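Local coordinates for subtilisin-like protein (Prochloron didemni, PDB 3ZXY) that probably acts as a subtilisin-like serine endopeptidase, this chain being the protease domain of the larger PatA protein, at residues A[110-115]-A[209-214]; A[139-144]-A[162-167]; A[14-19]-A[49-54]; A[56-61]-A[213-218]. The protein carries 1 engineered substitution. All coordinates share one frame; numbering follows the deposited sequence.

Interaction 1: residues A[110-115]-A[209-214]; sequences NISGGE and GTAFAT. Engineered in segment 209-214: A211 (natural residue Ser).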
loop_
_atom_site.group_PDB
_atom_site.type_symbol
_atom_site.label_atom_id
_atom_site.label_comp_id
_atom_site.label_asym_id
_atom_site.label_seq_id
_atom_site.Cartn_x
_atom_site.Cartn_y
_atom_site.Cartn_z
ATOM N N ASN A 110 1.207 1.182 4.195
ATOM C CA ASN A 110 0.216 0.595 3.277
ATOM C C ASN A 110 -1.075 0.354 4.038
ATOM O O ASN A 110 -1.081 -0.380 5.025
ATOM C CB ASN A 110 0.753 -0.735 2.733
ATOM C CG ASN A 110 -0.157 -1.378 1.696
ATOM O OD1 ASN A 110 0.083 -1.245 0.495
ATOM N ND2 ASN A 110 -1.230 -2.055 2.140
ATOM N N ILE A 111 -2.162 0.962 3.576
ATOM C CA ILE A 111 -3.493 0.706 4.166
ATOM C C ILE A 111 -4.436 0.250 3.052
ATOM O O ILE A 111 -5.037 1.057 2.339
ATOM C CB ILE A 111 -4.056 1.944 4.871
ATOM C CG1 ILE A 111 -3.084 2.444 5.942
ATOM C CG2 ILE A 111 -5.426 1.639 5.477
ATOM C CD1 ILE A 111 -3.584 3.637 6.732
ATOM N N SER A 112 -4.552 -1.060 2.922
ATOM C CA SER A 112 -5.433 -1.677 1.940
ATOM C C SER A 112 -6.822 -1.778 2.528
ATOM O O SER A 112 -7.361 -2.877 2.708
ATOM C CB SER A 112 -4.935 -3.060 1.567
ATOM O OG SER A 112 -3.751 -2.969 0.781
ATOM N N GLY A 113 -7.387 -0.641 2.880
ATOM C CA GLY A 113 -8.713 -0.593 3.473
ATOM C C GLY A 113 -9.149 0.837 3.623
ATOM O O GLY A 113 -8.410 1.753 3.283
ATOM N N GLY A 114 -10.342 1.028 4.165
ATOM C CA GLY A 114 -10.894 2.362 4.335
ATOM C C GLY A 114 -12.383 2.290 4.547
ATOM O O GLY A 114 -12.940 1.208 4.753
ATOM N N GLU A 115 -13.017 3.456 4.523
ATOM C CA GLU A 115 -14.443 3.587 4.748
ATOM C C GLU A 115 -14.996 4.540 3.704
ATOM O O GLU A 115 -14.399 5.576 3.429
ATOM C CB GLU A 115 -14.712 4.153 6.157
ATOM C CG GLU A 115 -16.178 4.357 6.486
ATOM C CD GLU A 115 -16.471 4.454 7.972
ATOM O OE1 GLU A 115 -15.550 4.756 8.764
ATOM O OE2 GLU A 115 -17.644 4.211 8.351
ATOM N N GLY A 209 -9.020 -6.556 -6.575
ATOM C CA GLY A 209 -9.546 -5.424 -5.827
ATOM C C GLY A 209 -8.508 -4.360 -5.594
ATOM O O GLY A 209 -7.304 -4.585 -5.748
ATOM N N THR A 210 -8.966 -3.179 -5.187
ATOM C CA THR A 210 -8.040 -2.101 -4.884
ATOM C C THR A 210 -7.121 -2.427 -3.707
ATOM O O THR A 210 -6.028 -1.879 -3.630
ATOM C CB THR A 210 -8.748 -0.744 -4.653
ATOM O OG1 THR A 210 -9.611 -0.800 -3.510
ATOM C CG2 THR A 210 -9.557 -0.328 -5.889
ATOM N N ALA A 211 -7.555 -3.323 -2.808
ATOM C CA ALA A 211 -6.693 -3.755 -1.702
ATOM C C ALA A 211 -5.411 -4.426 -2.154
ATOM O O ALA A 211 -4.440 -4.463 -1.401
ATOM C CB ALA A 211 -7.441 -4.704 -0.781
ATOM N N PHE A 212 -5.411 -4.996 -3.350
ATOM C CA PHE A 212 -4.267 -5.750 -3.859
ATOM C C PHE A 212 -3.424 -4.926 -4.822
ATOM O O PHE A 212 -2.207 -5.132 -4.940
ATOM C CB PHE A 212 -4.748 -7.096 -4.402
ATOM C CG PHE A 212 -5.639 -7.778 -3.427
ATOM C CD1 PHE A 212 -5.133 -8.201 -2.212
ATOM C CD2 PHE A 212 -6.995 -7.837 -3.638
ATOM C CE1 PHE A 212 -5.957 -8.762 -1.257
ATOM C CE2 PHE A 212 -7.830 -8.385 -2.689
ATOM C CZ PHE A 212 -7.308 -8.865 -1.502
ATOM N N ALA A 213 -4.045 -3.939 -5.447
ATOM C CA ALA A 213 -3.315 -2.921 -6.230
ATOM C C ALA A 213 -2.474 -2.029 -5.321
ATOM O O ALA A 213 -1.361 -1.633 -5.668
ATOM C CB ALA A 213 -4.317 -2.068 -7.021
ATOM N N THR A 214 -3.018 -1.708 -4.143
ATOM C CA THR A 214 -2.365 -0.815 -3.184
ATOM C C THR A 214 -0.924 -1.255 -2.838
ATOM O O THR A 214 -0.011 -0.445 -2.946
ATOM C CB THR A 214 -3.270 -0.611 -1.949
ATOM O OG1 THR A 214 -4.474 0.034 -2.370
ATOM C CG2 THR A 214 -2.608 0.247 -0.883
#

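Interaction 2: residues A[139-144]-A[162-167]; sequences LLVAAA and LAVGAM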
loop_
_atom_site.group_PDB
_atom_site.type_symbol
_atom_site.label_atom_id
_atom_site.label_comp_id
_atom_site.label_asym_id
_atom_site.label_seq_id
_atom_site.Cartn_x
_atom_site.Cartn_y
_atom_site.Cartn_z
ATOM N N LEU A 139 4.850 8.380 3.776
ATOM C CA LEU A 139 3.837 8.275 2.722
ATOM C C LEU A 139 2.793 7.213 3.035
ATOM O O LEU A 139 3.129 6.038 3.202
ATOM C CB LEU A 139 4.504 7.930 1.394
ATOM C CG LEU A 139 3.583 7.652 0.215
ATOM C CD1 LEU A 139 2.734 8.877 -0.102
ATOM C CD2 LEU A 139 4.403 7.237 -1.004
ATOM N N LEU A 140 1.533 7.631 3.114
ATOM C CA LEU A 140 0.418 6.712 3.272
ATOM C C LEU A 140 -0.078 6.354 1.869
ATOM O O LEU A 140 -0.351 7.249 1.071
ATOM C CB LEU A 140 -0.691 7.385 4.096
ATOM C CG LEU A 140 -1.648 6.466 4.855
ATOM C CD1 LEU A 140 -2.455 7.227 5.908
ATOM C CD2 LEU A 140 -2.547 5.762 3.870
ATOM N N VAL A 141 -0.154 5.056 1.580
ATOM C CA VAL A 141 -0.634 4.542 0.294
ATOM C C VAL A 141 -1.903 3.757 0.651
ATOM O O VAL A 141 -1.841 2.817 1.460
ATOM C CB VAL A 141 0.396 3.624 -0.393
ATOM C CG1 VAL A 141 -0.123 3.180 -1.752
ATOM C CG2 VAL A 141 1.748 4.336 -0.555
ATOM N N ALA A 142 -3.048 4.130 0.064
ATOM C CA ALA A 142 -4.343 3.610 0.526
ATOM C C ALA A 142 -5.266 3.213 -0.607
ATOM O O ALA A 142 -5.312 3.878 -1.643
ATOM C CB ALA A 142 -5.042 4.629 1.439
ATOM N N ALA A 143 -6.052 2.165 -0.371
ATOM C CA ALA A 143 -6.975 1.642 -1.374
ATOM C C ALA A 143 -8.131 2.598 -1.661
ATOM O O ALA A 143 -8.779 3.096 -0.738
ATOM C CB ALA A 143 -7.538 0.297 -0.914
ATOM N N ALA A 144 -8.401 2.820 -2.953
ATOM C CA ALA A 144 -9.490 3.698 -3.389
ATOM C C ALA A 144 -10.873 3.171 -3.028
ATOM O O ALA A 144 -11.824 3.954 -2.914
ATOM C CB ALA A 144 -9.413 3.907 -4.909
ATOM N N LEU A 162 -1.479 8.891 -1.117
ATOM C CA LEU A 162 -1.495 8.340 -2.469
ATOM C C LEU A 162 -2.586 7.281 -2.530
ATOM O O LEU A 162 -2.471 6.228 -1.894
ATOM C CB LEU A 162 -0.130 7.738 -2.819
ATOM C CG LEU A 162 0.035 7.138 -4.214
ATOM C CD1 LEU A 162 -0.411 8.107 -5.299
ATOM C CD2 LEU A 162 1.490 6.708 -4.422
ATOM N N ALA A 163 -3.669 7.593 -3.238
ATOM C CA ALA A 163 -4.784 6.686 -3.410
ATOM C C ALA A 163 -4.513 5.745 -4.570
ATOM O O ALA A 163 -3.892 6.144 -5.581
ATOM C CB ALA A 163 -6.058 7.485 -3.671
ATOM N N VAL A 164 -4.978 4.502 -4.462
ATOM C CA VAL A 164 -4.700 3.514 -5.491
ATOM C C VAL A 164 -5.984 2.830 -5.940
ATOM O O VAL A 164 -6.688 2.197 -5.138
ATOM C CB VAL A 164 -3.678 2.457 -5.021
ATOM C CG1 VAL A 164 -3.357 1.470 -6.142
ATOM C CG2 VAL A 164 -2.404 3.112 -4.477
ATOM N N GLY A 165 -6.275 2.977 -7.224
ATOM C CA GLY A 165 -7.343 2.229 -7.890
ATOM C C GLY A 165 -6.796 1.043 -8.654
ATOM O O GLY A 165 -5.584 0.859 -8.740
ATOM N N ALA A 166 -7.710 0.250 -9.228
ATOM C CA ALA A 166 -7.367 -0.998 -9.896
ATOM C C ALA A 166 -7.600 -0.948 -11.396
ATOM O O ALA A 166 -8.643 -0.460 -11.860
ATOM C CB ALA A 166 -8.162 -2.164 -9.287
ATOM N N MET A 167 -6.628 -1.465 -12.143
ATOM C CA MET A 167 -6.743 -1.631 -13.577
ATOM C C MET A 167 -6.498 -3.098 -13.931
ATOM O O MET A 167 -5.937 -3.873 -13.141
ATOM C CB MET A 167 -5.790 -0.700 -14.337
ATOM C CG MET A 167 -4.350 -0.878 -13.969
ATOM S SD MET A 167 -3.339 0.146 -15.085
ATOM C CE MET A 167 -1.711 -0.135 -14.401
#

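Interaction 3: residues A[14-19]-A[49-54]; sequences ILDGPV and SAHGTH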
loop_
_atom_site.group_PDB
_atom_site.type_symbol
_atom_site.label_atom_id
_atom_site.label_comp_id
_atom_site.label_asym_id
_atom_site.label_seq_id
_atom_site.Cartn_x
_atom_site.Cartn_y
_atom_site.Cartn_z
ATOM N N ILE A 14 2.755 -2.459 7.072
ATOM C CA ILE A 14 1.530 -3.044 6.552
ATOM C C ILE A 14 0.517 -2.947 7.686
ATOM O O ILE A 14 0.672 -3.601 8.710
ATOM C CB ILE A 14 1.715 -4.536 6.192
ATOM C CG1 ILE A 14 2.876 -4.728 5.215
ATOM C CG2 ILE A 14 0.406 -5.127 5.650
ATOM C CD1 ILE A 14 2.680 -4.061 3.876
ATOM N N LEU A 15 -0.526 -2.135 7.494
ATOM C CA LEU A 15 -1.601 -1.996 8.459
ATOM C C LEU A 15 -2.771 -2.756 7.875
ATOM O O LEU A 15 -3.495 -2.256 7.014
ATOM C CB LEU A 15 -1.958 -0.524 8.668
ATOM C CG LEU A 15 -1.075 0.231 9.667
ATOM C CD1 LEU A 15 0.414 0.172 9.348
ATOM C CD2 LEU A 15 -1.561 1.673 9.739
ATOM N N ASP A 16 -2.940 -3.985 8.317
ATOM C CA ASP A 16 -3.900 -4.872 7.697
ATOM C C ASP A 16 -4.345 -5.896 8.735
ATOM O O ASP A 16 -4.329 -5.629 9.936
ATOM C CB ASP A 16 -3.281 -5.527 6.441
ATOM C CG ASP A 16 -4.316 -5.828 5.375
ATOM O OD1 ASP A 16 -5.108 -6.762 5.575
ATOM O OD2 ASP A 16 -4.358 -5.120 4.341
ATOM N N GLY A 17 -4.755 -7.057 8.271
ATOM C CA GLY A 17 -5.004 -8.155 9.187
ATOM C C GLY A 17 -3.725 -8.824 9.624
ATOM O O GLY A 17 -2.622 -8.444 9.213
ATOM N N PRO A 18 -3.857 -9.844 10.471
ATOM C CA PRO A 18 -2.705 -10.639 10.845
ATOM C C PRO A 18 -1.988 -11.214 9.631
ATOM O O PRO A 18 -2.627 -11.543 8.619
ATOM C CB PRO A 18 -3.312 -11.753 11.698
ATOM C CG PRO A 18 -4.575 -11.185 12.212
ATOM C CD PRO A 18 -5.093 -10.302 11.133
ATOM N N VAL A 19 -0.669 -11.317 9.732
ATOM C CA VAL A 19 0.143 -11.892 8.663
ATOM C C VAL A 19 0.744 -13.208 9.138
ATOM O O VAL A 19 1.379 -13.267 10.194
ATOM C CB VAL A 19 1.259 -10.916 8.249
ATOM C CG1 VAL A 19 2.210 -11.547 7.230
ATOM C CG2 VAL A 19 0.638 -9.641 7.689
ATOM N N SER A 49 -6.860 -12.443 8.431
ATOM C CA SER A 49 -5.595 -13.174 8.267
ATOM C C SER A 49 -5.317 -13.443 6.778
ATOM O O SER A 49 -4.187 -13.281 6.304
ATOM C CB SER A 49 -5.625 -14.493 9.027
ATOM O OG SER A 49 -5.590 -14.306 10.428
ATOM N N ALA A 50 -6.350 -13.814 6.021
ATOM C CA ALA A 50 -6.192 -14.018 4.581
ATOM C C ALA A 50 -5.808 -12.721 3.894
ATOM O O ALA A 50 -4.859 -12.662 3.107
ATOM C CB ALA A 50 -7.473 -14.569 3.975
ATOM N N HIS A 51 -6.512 -11.658 4.232
ATOM C CA HIS A 51 -6.300 -10.358 3.607
ATOM C C HIS A 51 -4.900 -9.845 3.890
ATOM O O HIS A 51 -4.153 -9.458 2.969
ATOM C CB HIS A 51 -7.375 -9.411 4.144
ATOM C CG HIS A 51 -7.593 -8.177 3.320
ATOM N ND1 HIS A 51 -6.900 -7.045 3.536
ATOM C CD2 HIS A 51 -8.517 -7.892 2.315
ATOM C CE1 HIS A 51 -7.321 -6.093 2.689
ATOM N NE2 HIS A 51 -8.314 -6.605 1.937
ATOM N N GLY A 52 -4.497 -9.864 5.155
ATOM C CA GLY A 52 -3.203 -9.328 5.554
ATOM C C GLY A 52 -2.035 -10.149 5.041
ATOM O O GLY A 52 -1.029 -9.591 4.608
ATOM N N THR A 53 -2.156 -11.477 5.077
ATOM C CA THR A 53 -1.083 -12.342 4.579
ATOM C C THR A 53 -0.887 -12.137 3.075
ATOM O O THR A 53 0.257 -12.061 2.585
ATOM C CB THR A 53 -1.393 -13.815 4.887
ATOM O OG1 THR A 53 -1.552 -13.972 6.308
ATOM C CG2 THR A 53 -0.293 -14.748 4.372
ATOM N N HIS A 54 -1.988 -11.990 2.345
ATOM C CA HIS A 54 -1.923 -11.766 0.909
ATOM C C HIS A 54 -1.264 -10.437 0.618
ATOM O O HIS A 54 -0.299 -10.364 -0.157
ATOM C CB HIS A 54 -3.321 -11.815 0.327
ATOM C CG HIS A 54 -3.357 -11.979 -1.162
ATOM N ND1 HIS A 54 -3.073 -10.963 -2.009
ATOM C CD2 HIS A 54 -3.659 -13.081 -1.954
ATOM C CE1 HIS A 54 -3.211 -11.387 -3.274
ATOM N NE2 HIS A 54 -3.554 -12.681 -3.249
#

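Interaction 4: residues A[56-61]-A[213-218]; sequences ASIIFG and ATPIVS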
loop_
_atom_site.group_PDB
_atom_site.type_symbol
_atom_site.label_atom_id
_atom_site.label_comp_id
_atom_site.label_asym_id
_atom_site.label_seq_id
_atom_site.Cartn_x
_atom_site.Cartn_y
_atom_site.Cartn_z
ATOM N N ALA A 56 0.692 -8.539 2.506
ATOM C CA ALA A 56 2.095 -8.513 2.917
ATOM C C ALA A 56 2.948 -9.263 1.910
ATOM O O ALA A 56 4.058 -8.806 1.584
ATOM C CB ALA A 56 2.289 -9.089 4.314
ATOM N N SER A 57 2.432 -10.365 1.373
ATOM C CA SER A 57 3.224 -11.203 0.467
ATOM C C SER A 57 3.538 -10.492 -0.853
ATOM O O SER A 57 4.576 -10.736 -1.464
ATOM C CB SER A 57 2.537 -12.548 0.225
ATOM O OG SER A 57 1.372 -12.444 -0.571
ATOM N N ILE A 58 2.651 -9.612 -1.290
ATOM C CA ILE A 58 2.857 -8.871 -2.537
ATOM C C ILE A 58 4.121 -8.024 -2.468
ATOM O O ILE A 58 4.827 -7.857 -3.476
ATOM C CB ILE A 58 1.608 -8.020 -2.886
ATOM C CG1 ILE A 58 0.465 -8.931 -3.323
ATOM C CG2 ILE A 58 1.914 -7.012 -3.993
ATOM C CD1 ILE A 58 -0.894 -8.245 -3.264
ATOM N N ILE A 59 4.412 -7.499 -1.283
ATOM C CA ILE A 59 5.598 -6.667 -1.067
ATOM C C ILE A 59 6.790 -7.508 -0.628
ATOM O O ILE A 59 7.884 -7.366 -1.166
ATOM C CB ILE A 59 5.319 -5.557 -0.022
ATOM C CG1 ILE A 59 4.123 -4.715 -0.487
ATOM C CG2 ILE A 59 6.564 -4.692 0.223
ATOM C CD1 ILE A 59 3.622 -3.722 0.539
ATOM N N PHE A 60 6.592 -8.390 0.356
ATOM C CA PHE A 60 7.717 -9.042 1.040
ATOM C C PHE A 60 7.965 -10.500 0.690
ATOM O O PHE A 60 8.908 -11.096 1.213
ATOM C CB PHE A 60 7.561 -8.905 2.557
ATOM C CG PHE A 60 7.579 -7.477 3.024
ATOM C CD1 PHE A 60 8.772 -6.746 2.981
ATOM C CD2 PHE A 60 6.430 -6.872 3.498
ATOM C CE1 PHE A 60 8.805 -5.421 3.399
ATOM C CE2 PHE A 60 6.471 -5.543 3.909
ATOM C CZ PHE A 60 7.644 -4.837 3.851
ATOM N N GLY A 61 7.144 -11.092 -0.167
ATOM C CA GLY A 61 7.417 -12.448 -0.628
ATOM C C GLY A 61 8.813 -12.533 -1.228
ATOM O O GLY A 61 9.266 -11.614 -1.912
ATOM N N ALA A 213 -4.045 -3.939 -5.447
ATOM C CA ALA A 213 -3.315 -2.921 -6.230
ATOM C C ALA A 213 -2.474 -2.029 -5.321
ATOM O O ALA A 213 -1.361 -1.633 -5.668
ATOM C CB ALA A 213 -4.317 -2.068 -7.021
ATOM N N THR A 214 -3.018 -1.708 -4.143
ATOM C CA THR A 214 -2.365 -0.815 -3.184
ATOM C C THR A 214 -0.924 -1.255 -2.838
ATOM O O THR A 214 -0.011 -0.445 -2.946
ATOM C CB THR A 214 -3.270 -0.611 -1.949
ATOM O OG1 THR A 214 -4.474 0.034 -2.370
ATOM C CG2 THR A 214 -2.608 0.247 -0.883
ATOM N N PRO A 215 -0.705 -2.527 -2.437
ATOM C CA PRO A 215 0.660 -2.960 -2.105
ATOM C C PRO A 215 1.619 -2.986 -3.274
ATOM O O PRO A 215 2.840 -2.917 -3.061
ATOM C CB PRO A 215 0.461 -4.347 -1.480
ATOM C CG PRO A 215 -0.867 -4.789 -1.971
ATOM C CD PRO A 215 -1.695 -3.553 -2.064
ATOM N N ILE A 216 1.112 -3.085 -4.498
ATOM C CA ILE A 216 1.983 -2.980 -5.659
ATOM C C ILE A 216 2.587 -1.585 -5.678
ATOM O O ILE A 216 3.799 -1.403 -5.867
ATOM C CB ILE A 216 1.249 -3.299 -6.966
ATOM C CG1 ILE A 216 0.837 -4.783 -6.971
ATOM C CG2 ILE A 216 2.164 -3.007 -8.163
ATOM C CD1 ILE A 216 0.012 -5.206 -8.146
ATOM N N VAL A 217 1.753 -0.571 -5.487
ATOM C CA VAL A 217 2.249 0.809 -5.415
ATOM C C VAL A 217 3.163 1.024 -4.206
ATOM O O VAL A 217 4.211 1.660 -4.329
ATOM C CB VAL A 217 1.077 1.824 -5.437
ATOM C CG1 VAL A 217 1.570 3.248 -5.191
ATOM C CG2 VAL A 217 0.295 1.705 -6.747
ATOM N N SER A 218 2.812 0.489 -3.037
ATOM C CA SER A 218 3.683 0.616 -1.865
ATOM C C SER A 218 5.051 -0.005 -2.135
ATOM O O SER A 218 6.085 0.566 -1.773
ATOM C CB SER A 218 3.051 -0.057 -0.672
ATOM O OG SER A 218 1.898 0.677 -0.285
#

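Interaction 1: residues A[110-115]-A[209-214]
S112 and A211 mark the closest backbone approach, with their CA atoms 4.4 Å apart. Here the chain has just left strand 108-111 and turns in an inverse gamma turn centred on S112, while the other segment enters helix 210-230 behind G209 at the N-cap. The side chain of S112 bridges the two. Its OG donates to the A211 carbonyl O over 2.7 Å, arriving in the carbonyl plane on a lone pair, and accepts from N110 ND2 at 3.0 Å, close to the plane of that amide. The hydroxyl is thus gripped from both segments, and S112 CB rests 3.8 Å from A211 CB. Chi1 of N110 (-176°) sets CG opposite the main-chain N, which carries the amide across to the helix; there OD1 lies 3.4 Å from T214 CG2 and takes a hydrogen bond from S218. T214 turns its methyl to N110, while its OG1 bonds back to T210 O at 2.8 Å, from the face of that carbonyl opposite the one used by T214 N. With an alanine at S112, the A211 carbonyl would probably lose its side-chain donor and N110 ND2 the acceptor that, together with the S218 bond to OD1, holds the amide in its rotation. A211 is an engineered replacement for the natural serine, the predicted charge-relay residue, and its side chain is close to that of H51. The sequence GTAFAT thus corresponds to the nucleophile-bearing helix start of subtilases, with S112 lining the predicted catalytic site beside D16 and H51.

Interaction 2: residues A[139-144]-A[162-167]
Peptide groups are the flat units that join L140, A142 and A144 to L162 and V164; no aromatic ring takes part. The L140 carbonyl O meets L162 N end-on in an almost straight bond of 3.0 Å. At the L162 and A142 carbonyls the donors, A142 N and V164 N, stand moderately off the carbonyl plane, each 2.9 Å from its acceptor. The V164 carbonyl differs: A144 N approaches above its plane, 41° out of it, at 2.8 Å, and A144 CB lies 3.2 Å from the same oxygen where the chain leaves the strand. Two CA-H...O contacts, V141 CA to L162 O and A163 CA to A142 O, fill in between these bonds. Together they define a parallel pairing of V141 with L162, A142 with A163 and A143 with V164, the strand directions diverging by 29°. V141, A143, L162 and V164 project from one face of the sheet, and A142 and A163 from the other. On the first face V141 CG1, turned away from the main-chain N by a chi1 of -177°, reaches forward and across to V164 CG2 on the neighbouring strand, 3.6 Å away, and L139 CD1 crosses to L162 CB at 4.1 Å. Helix 210-230 covers this face, with S218 on V141, V217 on L162 and T214 on A143, while helix 237-247 reaches L139 and L162. Within the sheet, strand 108-111 flanks 139-143, and 187-191 borders 162-167 on its other side.

Interaction 3: residues A[14-19]-A[49-54]
D16 and H51 form a His-carboxylate hydrogen bond where the C-terminal end of strand 11-16 runs against helix 47-60. H51 ND1 donates to D16 OD1 over 2.7 Å at 172°, entering on the syn lone pair and nearly in the ring plane. Carboxylate and imidazole are almost coplanar, their planes 23° apart, although the two side chains run roughly at right angles. The extended first torsion of H51 (chi1 -162°) swings the ring off the helix toward the strand end. On its anti side D16 OD1 also accepts a hydrogen bond from G17 N, at 2.7 Å, so two N-H groups hold one oxygen and set the carboxylate. The chain after D16 can run this close because G52 has no side chain: the CA atoms of G17 and G52 are 4.2 Å apart, and a CB on G52 would run into the carbonyl oxygens of G17 and P18. Farther along, V19 CG2 packs against G52 O at 3.5 Å, and P18 CB lies 3.6 Å from S49 OG, which is hydrogen-bonded to D84 and to the R43 backbone N. P18 O meets S49 CA in a CA-H...O contact of 3.4 Å. A leucine in place of D16 would probably leave H51 ND1 and the G17 amide without their acceptor and the imidazole less restrained in its rotation. With ND1 engaged, NE2 is directed toward position 211, the geometry expected of the Asp-His portion of a subtilase charge relay, the role predicted for both residues.

Interaction 4: residues A[56-61]-A[213-218]
I58 faces P215 across two helices that run in nearly the same direction, their short axes 8.7 Å apart and 24° from parallel. Its CB begins the contact 4.1 Å from P215 CB. From there the side chain forks, and a chi1 of -71° puts CG1 beside the backbone N and leaves CG2 anti to it: CG2 touches I216 CG1 at 3.9 Å and also the CB of P215, whereas CG1 extends the chain so that its terminal CD1 ends 3.7 Å from P215 CG. One isoleucine therefore spans the proline ring with both branches and reaches the next residue with one of them. I59, the following residue of helix 47-60, shares P215 CB with I58 and adds the proline's carbonyl O. Its CG1 lies 3.4 Å from P215 O, and CD1 meets P215 CB at 3.8 Å and S218 CB at 3.9 Å; the isoleucine and proline side chains stand about perpendicular. The remaining methyl, I59 CG2, turns back over the centre of the F60 ring. No hydrogen bond spans the two segments, so the join is apolar packing, while the polar end of S218 is turned to N110. P215 also marks a kink, its N lacking a bond to the preceding turn of helix 210-230. Such side-by-side packing belongs to the subtilase alpha/beta core: helix 47-60 carries H51 and helix 210-230 carries position 211, each a few residues upstream, and P215 is the proline that ends the subtilase G-T-S-x-[SA]-x-P serine motif, whose serine is replaced here by the engineered A211.

From the N terminus, interaction 3 closes first, bringing helix 47-60 back to the end of strand 11-16 after about thirty residues. The same helix then opens interaction 4, whose far side comes only at 213-218, a span that encloses interaction 2 and the opening of interaction 1. Interaction 1 leaves from strand 108-111 and ends on the start of helix 210-230, sharing A213 and T214 with interaction 4. Interaction 2, the shortest closure, lies within both. Interactions 1, 2 and 3 all reach the parallel sheet, and 4 joins helices 47-60 and 210-230, which carry H51 and A211; D16 and H51 lie in interaction 3 and A211 in interaction 1.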